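Local atomic coordinates of transketolase (Campylobacter jejuni, PDB entry 3L84), a protein that belongs to the transketolase family of thiamine diphosphate-dependent enzymes and is built as a dimer of identical subunits. Residues Leu155-Gly168 / Ala193-Phe207. Numbering follows the deposited sequence.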
ATOM      1  N   LEU A 155       1.868 -15.760  -3.712  1.00  8.87           N
ATOM      2  CA  LEU A 155       2.599 -15.606  -4.961  1.00  8.86           C
ATOM      3  C   LEU A 155       1.934 -14.690  -5.971  1.00  8.33           C
ATOM      4  O   LEU A 155       2.587 -14.201  -6.879  1.00  8.64           O
ATOM      5  CB  LEU A 155       2.959 -16.971  -5.552  1.00 10.24           C
ATOM      6  CG  LEU A 155       3.924 -17.751  -4.628  1.00 10.33           C
ATOM      7  CD1 LEU A 155       4.434 -18.965  -5.363  1.00 15.10           C
ATOM      8  CD2 LEU A 155       5.112 -16.947  -4.080  1.00 11.64           C
ATOM      9  N   GLN A 156       0.657 -14.391  -5.797  1.00  7.59           N
ATOM     10  CA  GLN A 156       0.002 -13.394  -6.659  1.00  7.26           C
ATOM     11  C   GLN A 156       0.277 -11.989  -6.210  1.00  7.30           C
ATOM     12  O   GLN A 156       0.193 -11.054  -7.010  1.00  7.40           O
ATOM     13  CB  GLN A 156      -1.501 -13.679  -6.760  1.00  7.66           C
ATOM     14  CG  GLN A 156      -1.794 -14.933  -7.530  1.00  8.17           C
ATOM     15  CD  GLN A 156      -3.258 -15.211  -7.714  1.00  8.10           C
ATOM     16  OE1 GLN A 156      -4.073 -14.278  -7.794  1.00 10.20           O
ATOM     17  NE2 GLN A 156      -3.607 -16.507  -7.832  1.00  9.47           N
ATOM     18  N   GLU A 157       0.563 -11.806  -4.934  1.00  7.11           N
ATOM     19  CA  GLU A 157       0.815 -10.469  -4.387  1.00  7.49           C
ATOM     20  C   GLU A 157       2.109  -9.891  -4.937  1.00  7.79           C
ATOM     21  O   GLU A 157       3.140 -10.570  -4.981  1.00  8.12           O
ATOM     22  CB  GLU A 157       0.864 -10.532  -2.860  1.00  8.34           C
ATOM     23  CG  GLU A 157      -0.493 -10.634  -2.254  1.00  8.81           C
ATOM     24  CD  GLU A 157      -1.289  -9.347  -2.291  1.00  9.89           C
ATOM     25  OE1 GLU A 157      -0.874  -8.286  -2.837  1.00  8.80           O
ATOM     26  OE2 GLU A 157      -2.436  -9.394  -1.707  1.00  9.59           O
ATOM     27  N   GLY A 158       2.080  -8.635  -5.339  1.00  7.34           N
ATOM     28  CA  GLY A 158       3.284  -7.954  -5.849  1.00  7.27           C
ATOM     29  C   GLY A 158       4.496  -8.043  -4.941  1.00  8.25           C
ATOM     30  O   GLY A 158       5.633  -8.168  -5.416  1.00  7.68           O
ATOM     31  N   ILE A 159       4.270  -8.004  -3.628  1.00  7.39           N
ATOM     32  CA  ILE A 159       5.392  -8.012  -2.674  1.00  7.68           C
ATOM     33  C   ILE A 159       6.231  -9.297  -2.819  1.00  7.69           C
ATOM     34  O   ILE A 159       7.442  -9.280  -2.572  1.00  7.52           O
ATOM     35  CB  ILE A 159       4.908  -7.812  -1.264  1.00  7.69           C
ATOM     36  CG1 ILE A 159       6.038  -7.406  -0.341  1.00  7.58           C
ATOM     37  CG2 ILE A 159       4.114  -9.032  -0.756  1.00  8.51           C
ATOM     38  CD1 ILE A 159       5.602  -7.181   1.129  1.00  9.27           C
ATOM     39  N   SER A 160       5.608 -10.412  -3.214  1.00  6.94           N
ATOM     40  CA  SER A 160       6.360 -11.641  -3.368  1.00  6.91           C
ATOM     41  C   SER A 160       7.370 -11.538  -4.525  1.00  7.77           C
ATOM     42  O   SER A 160       8.522 -11.944  -4.389  1.00  7.70           O
ATOM     43  CB  SER A 160       5.419 -12.842  -3.580  1.00  7.49           C
ATOM     44  OG  SER A 160       4.766 -12.847  -4.857  1.00  9.48           O
ATOM     45  N   TYR A 161       6.941 -10.947  -5.644  1.00  7.12           N
ATOM     46  CA  TYR A 161       7.805 -10.783  -6.792  1.00  7.53           C
ATOM     47  C   TYR A 161       8.972  -9.842  -6.447  1.00  6.80           C
ATOM     48  O   TYR A 161      10.125 -10.068  -6.809  1.00  7.35           O
ATOM     49  CB  TYR A 161       7.056 -10.192  -7.987  1.00  6.72           C
ATOM     50  CG  TYR A 161       5.899 -10.973  -8.533  1.00  6.90           C
ATOM     51  CD1 TYR A 161       6.050 -11.754  -9.664  1.00  7.40           C
ATOM     52  CD2 TYR A 161       4.621 -10.835  -8.013  1.00  6.86           C
ATOM     53  CE1 TYR A 161       4.954 -12.403 -10.237  1.00  7.06           C
ATOM     54  CE2 TYR A 161       3.529 -11.482  -8.552  1.00  6.78           C
ATOM     55  CZ  TYR A 161       3.696 -12.245  -9.691  1.00  7.24           C
ATOM     56  OH  TYR A 161       2.572 -12.851 -10.239  1.00  8.28           O
ATOM     57  N   GLU A 162       8.647  -8.782  -5.699  1.00  6.83           N
ATOM     58  CA  GLU A 162       9.685  -7.817  -5.311  1.00  7.02           C
ATOM     59  C   GLU A 162      10.718  -8.475  -4.462  1.00  6.80           C
ATOM     60  O   GLU A 162      11.922  -8.305  -4.683  1.00  7.62           O
ATOM     61  CB  GLU A 162       9.046  -6.701  -4.471  1.00  7.00           C
ATOM     62  CG  GLU A 162       8.110  -5.684  -5.181  1.00  7.18           C
ATOM     63  CD  GLU A 162       7.548  -4.629  -4.252  1.00  8.25           C
ATOM     64  OE1 GLU A 162       7.979  -4.506  -3.092  1.00  7.97           O
ATOM     65  OE2 GLU A 162       6.627  -3.889  -4.666  1.00  9.23           O
ATOM     66  N   ALA A 163      10.292  -9.198  -3.435  1.00  7.07           N
ATOM     67  CA  ALA A 163      11.261  -9.804  -2.527  1.00  7.21           C
ATOM     68  C   ALA A 163      12.088 -10.899  -3.186  1.00  7.69           C
ATOM     69  O   ALA A 163      13.292 -11.015  -2.961  1.00  7.75           O
ATOM     70  CB  ALA A 163      10.537 -10.372  -1.297  1.00  8.11           C
ATOM     71  N   CYS A 164      11.431 -11.699  -4.004  1.00  7.21           N
ATOM     72  CA  CYS A 164      12.137 -12.780  -4.678  1.00  7.98           C
ATOM     73  C   CYS A 164      13.126 -12.226  -5.722  1.00  7.68           C
ATOM     74  O   CYS A 164      14.166 -12.835  -5.977  1.00  7.48           O
ATOM     75  CB  CYS A 164      11.161 -13.745  -5.290  1.00  7.99           C
ATOM     76  SG  CYS A 164      10.281 -14.730  -4.019  1.00 10.39           S
ATOM     77  N   SER A 165      12.834 -11.063  -6.288  1.00  7.49           N
ATOM     78  CA  SER A 165      13.779 -10.384  -7.151  1.00  7.75           C
ATOM     79  C   SER A 165      15.076 -10.149  -6.385  1.00  8.04           C
ATOM     80  O   SER A 165      16.161 -10.492  -6.854  1.00  8.30           O
ATOM     81  CB  SER A 165      13.193  -9.052  -7.634  1.00  7.99           C
ATOM     82  OG  SER A 165      13.981  -8.524  -8.714  1.00  8.18           O
ATOM     83  N   LEU A 166      14.976  -9.577  -5.185  1.00  7.73           N
ATOM     84  CA  LEU A 166      16.144  -9.358  -4.365  1.00  8.40           C
ATOM     85  C   LEU A 166      16.831 -10.671  -3.926  1.00  7.61           C
ATOM     86  O   LEU A 166      18.068 -10.721  -3.811  1.00  8.44           O
ATOM     87  CB  LEU A 166      15.764  -8.533  -3.111  1.00  8.87           C
ATOM     88  CG  LEU A 166      15.614  -7.031  -3.330  1.00  8.08           C
ATOM     89  CD1 LEU A 166      14.919  -6.387  -2.170  1.00  9.02           C
ATOM     90  CD2 LEU A 166      16.993  -6.406  -3.506  1.00 10.32           C
ATOM     91  N   ALA A 167      16.052 -11.731  -3.677  1.00  7.44           N
ATOM     92  CA  ALA A 167      16.656 -12.991  -3.263  1.00  6.99           C
ATOM     93  C   ALA A 167      17.564 -13.532  -4.342  1.00  7.89           C
ATOM     94  O   ALA A 167      18.625 -14.072  -4.033  1.00  8.24           O
ATOM     95  CB  ALA A 167      15.575 -14.030  -2.925  1.00  8.43           C
ATOM     96  N   GLY A 168      17.148 -13.427  -5.598  1.00  7.77           N
ATOM     97  CA  GLY A 168      17.983 -13.928  -6.691  1.00  7.60           C
ATOM     98  C   GLY A 168      19.221 -13.068  -6.861  1.00  8.13           C
ATOM     99  O   GLY A 168      20.327 -13.576  -7.028  1.00  8.75           O
ATOM    100  N   ALA A 193      -7.884 -16.906 -12.248  1.00  8.09           N
ATOM    101  CA  ALA A 193      -7.110 -15.683 -12.098  1.00  7.86           C
ATOM    102  C   ALA A 193      -5.619 -15.800 -12.216  1.00  8.31           C
ATOM    103  O   ALA A 193      -4.922 -14.778 -12.093  1.00  8.24           O
ATOM    104  CB  ALA A 193      -7.469 -15.036 -10.774  1.00  9.78           C
ATOM    105  N   PHE A 194      -5.088 -16.967 -12.569  1.00  8.56           N
ATOM    106  CA  PHE A 194      -3.633 -17.138 -12.582  1.00  8.69           C
ATOM    107  C   PHE A 194      -3.241 -18.306 -13.440  1.00  9.56           C
ATOM    108  O   PHE A 194      -3.821 -19.397 -13.270  1.00 11.26           O
ATOM    109  CB  PHE A 194      -3.125 -17.363 -11.154  1.00  9.33           C
ATOM    110  CG  PHE A 194      -1.614 -17.424 -11.017  1.00  9.69           C
ATOM    111  CD1 PHE A 194      -0.877 -16.303 -10.732  1.00 10.20           C
ATOM    112  CD2 PHE A 194      -0.951 -18.651 -11.098  1.00 10.79           C
ATOM    113  CE1 PHE A 194       0.470 -16.366 -10.535  1.00  9.45           C
ATOM    114  CE2 PHE A 194       0.419 -18.704 -10.915  1.00 10.94           C
ATOM    115  CZ  PHE A 194       1.121 -17.580 -10.606  1.00 11.06           C
ATOM    116  N   ASN A 195      -2.328 -18.095 -14.385  1.00  8.56           N
ATOM    117  CA  ASN A 195      -1.800 -19.206 -15.200  1.00  8.63           C
ATOM    118  C   ASN A 195      -0.329 -19.002 -15.580  1.00  8.87           C
ATOM    119  O   ASN A 195       0.117 -19.529 -16.606  1.00  9.28           O
ATOM    120  CB  ASN A 195      -2.672 -19.456 -16.441  1.00  9.43           C
ATOM    121  CG  ASN A 195      -2.490 -18.430 -17.515  1.00  9.97           C
ATOM    122  OD1 ASN A 195      -2.026 -17.322 -17.273  1.00  9.91           O
ATOM    123  ND2 ASN A 195      -2.871 -18.788 -18.750  1.00 11.95           N
ATOM    124  N   GLU A 196       0.437 -18.319 -14.754  1.00  7.91           N
ATOM    125  CA  GLU A 196       1.878 -18.132 -14.975  1.00  7.72           C
ATOM    126  C   GLU A 196       2.603 -19.461 -15.029  1.00  8.81           C
ATOM    127  O   GLU A 196       2.207 -20.426 -14.363  1.00  9.67           O
ATOM    128  CB  GLU A 196       2.542 -17.335 -13.841  1.00  8.35           C
ATOM    129  CG  GLU A 196       2.000 -15.962 -13.700  1.00  8.38           C
ATOM    130  CD  GLU A 196       2.704 -15.136 -12.641  1.00  9.35           C
ATOM    131  OE1 GLU A 196       3.547 -15.653 -11.891  1.00 10.01           O
ATOM    132  OE2 GLU A 196       2.350 -13.930 -12.548  1.00  9.06           O
ATOM    133  N   ASN A 197       3.689 -19.484 -15.800  1.00  9.24           N
ATOM    134  CA  ASN A 197       4.676 -20.547 -15.712  1.00  9.43           C
ATOM    135  C   ASN A 197       5.552 -20.207 -14.503  1.00  9.19           C
ATOM    136  O   ASN A 197       6.472 -19.387 -14.577  1.00  9.56           O
ATOM    137  CB  ASN A 197       5.464 -20.646 -17.012  1.00  9.51           C
ATOM    138  CG  ASN A 197       6.435 -21.799 -17.002  1.00  9.97           C
ATOM    139  OD1 ASN A 197       6.934 -22.194 -15.945  1.00 10.74           O
ATOM    140  ND2 ASN A 197       6.702 -22.342 -18.176  1.00 15.17           N
ATOM    141  N   VAL A 198       5.212 -20.800 -13.359  1.00  9.94           N
ATOM    142  CA  VAL A 198       5.843 -20.457 -12.093  1.00 10.03           C
ATOM    143  C   VAL A 198       7.333 -20.838 -12.097  1.00  8.74           C
ATOM    144  O   VAL A 198       8.165 -20.069 -11.610  1.00  8.97           O
ATOM    145  CB  VAL A 198       5.083 -21.096 -10.900  1.00  9.91           C
ATOM    146  CG1 VAL A 198       5.861 -20.900  -9.556  1.00 11.70           C
ATOM    147  CG2 VAL A 198       3.659 -20.494 -10.819  1.00 12.05           C
ATOM    148  N   LYS A 199       7.674 -21.988 -12.696  1.00  9.55           N
ATOM    149  CA  LYS A 199       9.075 -22.364 -12.800  1.00  9.98           C
ATOM    150  C   LYS A 199       9.877 -21.301 -13.565  1.00  9.67           C
ATOM    151  O   LYS A 199      10.922 -20.846 -13.106  1.00  9.83           O
ATOM    152  CB  LYS A 199       9.186 -23.733 -13.457  1.00 11.21           C
ATOM    153  CG  LYS A 199      10.598 -24.240 -13.684  1.00 14.15           C
ATOM    154  CD  LYS A 199      10.552 -25.729 -14.076  1.00 17.52           C
ATOM    155  CE  LYS A 199      11.917 -26.354 -14.036  1.00 20.82           C
ATOM    156  NZ  LYS A 199      12.729 -25.939 -15.187  1.00 22.61           N
HETATM  157  N   MSE A 200       9.360 -20.876 -14.717  1.00  9.06           N
HETATM  158  CA  MSE A 200      10.037 -19.852 -15.487  1.00  9.76           C
HETATM  159  C   MSE A 200      10.152 -18.506 -14.781  1.00  7.97           C
HETATM  160  O   MSE A 200      11.198 -17.827 -14.860  1.00  8.45           O
HETATM  161  CB  MSE A 200       9.340 -19.660 -16.834  1.00  9.97           C
HETATM  162  CG  MSE A 200      10.096 -18.824 -17.827  1.00 13.22           C
HETATM  163 SE   MSE A 200       9.272 -18.717 -19.556  0.60 18.21          SE
HETATM  164  CE  MSE A 200       8.309 -20.250 -19.655  1.00  7.90           C
ATOM    165  N   ARG A 201       9.088 -18.111 -14.075  1.00  8.12           N
ATOM    166  CA  ARG A 201       9.090 -16.885 -13.307  1.00  7.99           C
ATOM    167  C   ARG A 201      10.227 -16.883 -12.312  1.00  7.79           C
ATOM    168  O   ARG A 201      10.974 -15.902 -12.213  1.00  8.43           O
ATOM    169  CB  ARG A 201       7.760 -16.778 -12.568  1.00  8.49           C
ATOM    170  CG  ARG A 201       7.726 -15.857 -11.361  1.00  8.27           C
ATOM    171  CD  ARG A 201       6.441 -16.025 -10.606  1.00  8.49           C
ATOM    172  NE  ARG A 201       6.484 -15.309  -9.343  1.00  8.07           N
ATOM    173  CZ  ARG A 201       5.420 -15.044  -8.596  1.00  7.65           C
ATOM    174  NH1 ARG A 201       4.189 -15.374  -9.007  1.00  7.62           N
ATOM    175  NH2 ARG A 201       5.575 -14.456  -7.406  1.00  8.10           N
ATOM    176  N   PHE A 202      10.350 -17.978 -11.559  1.00  7.96           N
ATOM    177  CA  PHE A 202      11.378 -18.015 -10.519  1.00  8.30           C
ATOM    178  C   PHE A 202      12.787 -18.228 -11.065  1.00  8.64           C
ATOM    179  O   PHE A 202      13.755 -17.690 -10.528  1.00  8.13           O
ATOM    180  CB  PHE A 202      11.026 -19.053  -9.455  1.00  8.03           C
ATOM    181  CG  PHE A 202      10.043 -18.533  -8.425  1.00  7.55           C
ATOM    182  CD1 PHE A 202       8.692 -18.528  -8.679  1.00  8.54           C
ATOM    183  CD2 PHE A 202      10.487 -18.084  -7.207  1.00  8.60           C
ATOM    184  CE1 PHE A 202       7.791 -18.040  -7.744  1.00  8.59           C
ATOM    185  CE2 PHE A 202       9.602 -17.601  -6.272  1.00  9.83           C
ATOM    186  CZ  PHE A 202       8.238 -17.587  -6.554  1.00  8.88           C
ATOM    187  N   GLU A 203      12.903 -18.983 -12.163  1.00  8.42           N
ATOM    188  CA  GLU A 203      14.195 -19.072 -12.825  1.00  8.85           C
ATOM    189  C   GLU A 203      14.647 -17.715 -13.368  1.00  8.32           C
ATOM    190  O   GLU A 203      15.830 -17.377 -13.316  1.00  9.12           O
ATOM    191  CB  GLU A 203      14.162 -20.139 -13.934  1.00  9.14           C
ATOM    192  CG  GLU A 203      14.086 -21.564 -13.334  1.00 10.79           C
ATOM    193  CD  GLU A 203      14.008 -22.694 -14.355  1.00 13.65           C
ATOM    194  OE1 GLU A 203      14.172 -23.875 -13.932  1.00 16.19           O
ATOM    195  OE2 GLU A 203      13.775 -22.454 -15.561  1.00 16.71           O
ATOM    196  N   ALA A 204      13.700 -16.877 -13.800  1.00  7.83           N
ATOM    197  CA  ALA A 204      14.025 -15.521 -14.278  1.00  8.29           C
ATOM    198  C   ALA A 204      14.587 -14.654 -13.153  1.00  9.02           C
ATOM    199  O   ALA A 204      15.351 -13.716 -13.401  1.00  9.89           O
ATOM    200  CB  ALA A 204      12.794 -14.851 -14.882  1.00  9.41           C
ATOM    201  N   GLN A 205      14.243 -14.998 -11.918  1.00  8.28           N
ATOM    202  CA  GLN A 205      14.700 -14.303 -10.726  1.00  8.89           C
ATOM    203  C   GLN A 205      15.799 -15.050  -9.998  1.00  9.43           C
ATOM    204  O   GLN A 205      16.022 -14.810  -8.805  1.00 11.19           O
ATOM    205  CB  GLN A 205      13.528 -14.048  -9.766  1.00  8.88           C
ATOM    206  CG  GLN A 205      12.475 -13.180 -10.345  1.00  9.97           C
ATOM    207  CD  GLN A 205      11.409 -12.793  -9.342  1.00 11.05           C
ATOM    208  OE1 GLN A 205      10.887 -13.652  -8.635  1.00 11.86           O
ATOM    209  NE2 GLN A 205      11.065 -11.505  -9.263  1.00  9.53           N
ATOM    210  N   GLY A 206      16.491 -15.967 -10.675  1.00  9.07           N
ATOM    211  CA  GLY A 206      17.687 -16.579 -10.135  1.00  9.57           C
ATOM    212  C   GLY A 206      17.497 -17.693  -9.136  1.00  9.29           C
ATOM    213  O   GLY A 206      18.422 -17.970  -8.380  1.00 11.08           O
ATOM    214  N   PHE A 207      16.340 -18.346  -9.162  1.00  8.52           N
ATOM    215  CA  PHE A 207      16.091 -19.494  -8.303  1.00  8.66           C
ATOM    216  C   PHE A 207      16.370 -20.827  -9.016  1.00  8.57           C
ATOM    217  O   PHE A 207      16.245 -20.956 -10.247  1.00  9.36           O
ATOM    218  CB  PHE A 207      14.618 -19.556  -7.879  1.00  9.01           C
ATOM    219  CG  PHE A 207      14.221 -18.581  -6.776  1.00  8.08           C
ATOM    220  CD1 PHE A 207      14.294 -17.212  -6.959  1.00  7.90           C
ATOM    221  CD2 PHE A 207      13.682 -19.045  -5.579  1.00  8.18           C
ATOM    222  CE1 PHE A 207      13.909 -16.338  -5.943  1.00  9.14           C
ATOM    223  CE2 PHE A 207      13.276 -18.196  -4.591  1.00  8.67           C
ATOM    224  CZ  PHE A 207      13.388 -16.840  -4.764  1.00  9.16           C
TER
HETATM  225  O   HOH W   1      16.345 -11.628  -9.464  1.00 11.25           O
HETATM  226  O   HOH W   2      20.544 -16.446  -7.612  1.00 14.85           O
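Arg201 lays its guanidinium flat over one face of the Tyr161 ring, a stacked cation-pi pair with CZ 3.5 Å from the ring centroid and the planes 11° apart. The pair joins two helices, 158-169 and 198-204, in the alpha/beta thiamine diphosphate-binding domain, where Val198, Phe202 and Phe207 also rest on strand 234-239. With CG anti to the backbone N (chi1 159°) and the chain extended as far as NE, Arg201 drives straight across to the other segment. There Leu155 O accepts from both Arg201 NH1 (2.9 Å) and Arg201 NH2 (3.0 Å). The NH2 bond lies in the carbonyl plane on a lone pair, whereas NH1 comes from above that plane; a weak third bond runs from NH2 to Ser160 OG. Glu196 completes the cluster: its OE1 forms a salt bridge with Arg201 NH1, and its OE2 accepts from Tyr161 OH at 2.6 Å, on the syn side and at the edge of the ring. One carboxylate thus ties Tyr161 and Arg201 together, and with Leu155 O it limits the turning of the guanidinium. OE2 also bonds Ser165 OG of the second subunit, so the cluster sits at the dimer interface. Nearby, the Gln156 amide runs almost parallel to the Phe194 ring, NE2 touching CB, while the polar end of Gln156 has its strongest partner in Ile389 of the second subunit.

Further along, Cys164 SG lies obliquely to two rings, 3.7 Å from Phe202 CE2 and 3.8 Å from Phe207 CZ. Gly206, at positive phi, closes helix 198-204 in a Schellman motif. Just before it, Gln205 reaches back to helix 158-169, where NE2 donates to Tyr161 O at 3.0 Å, from the opposite face of that carbonyl to Ser165 N.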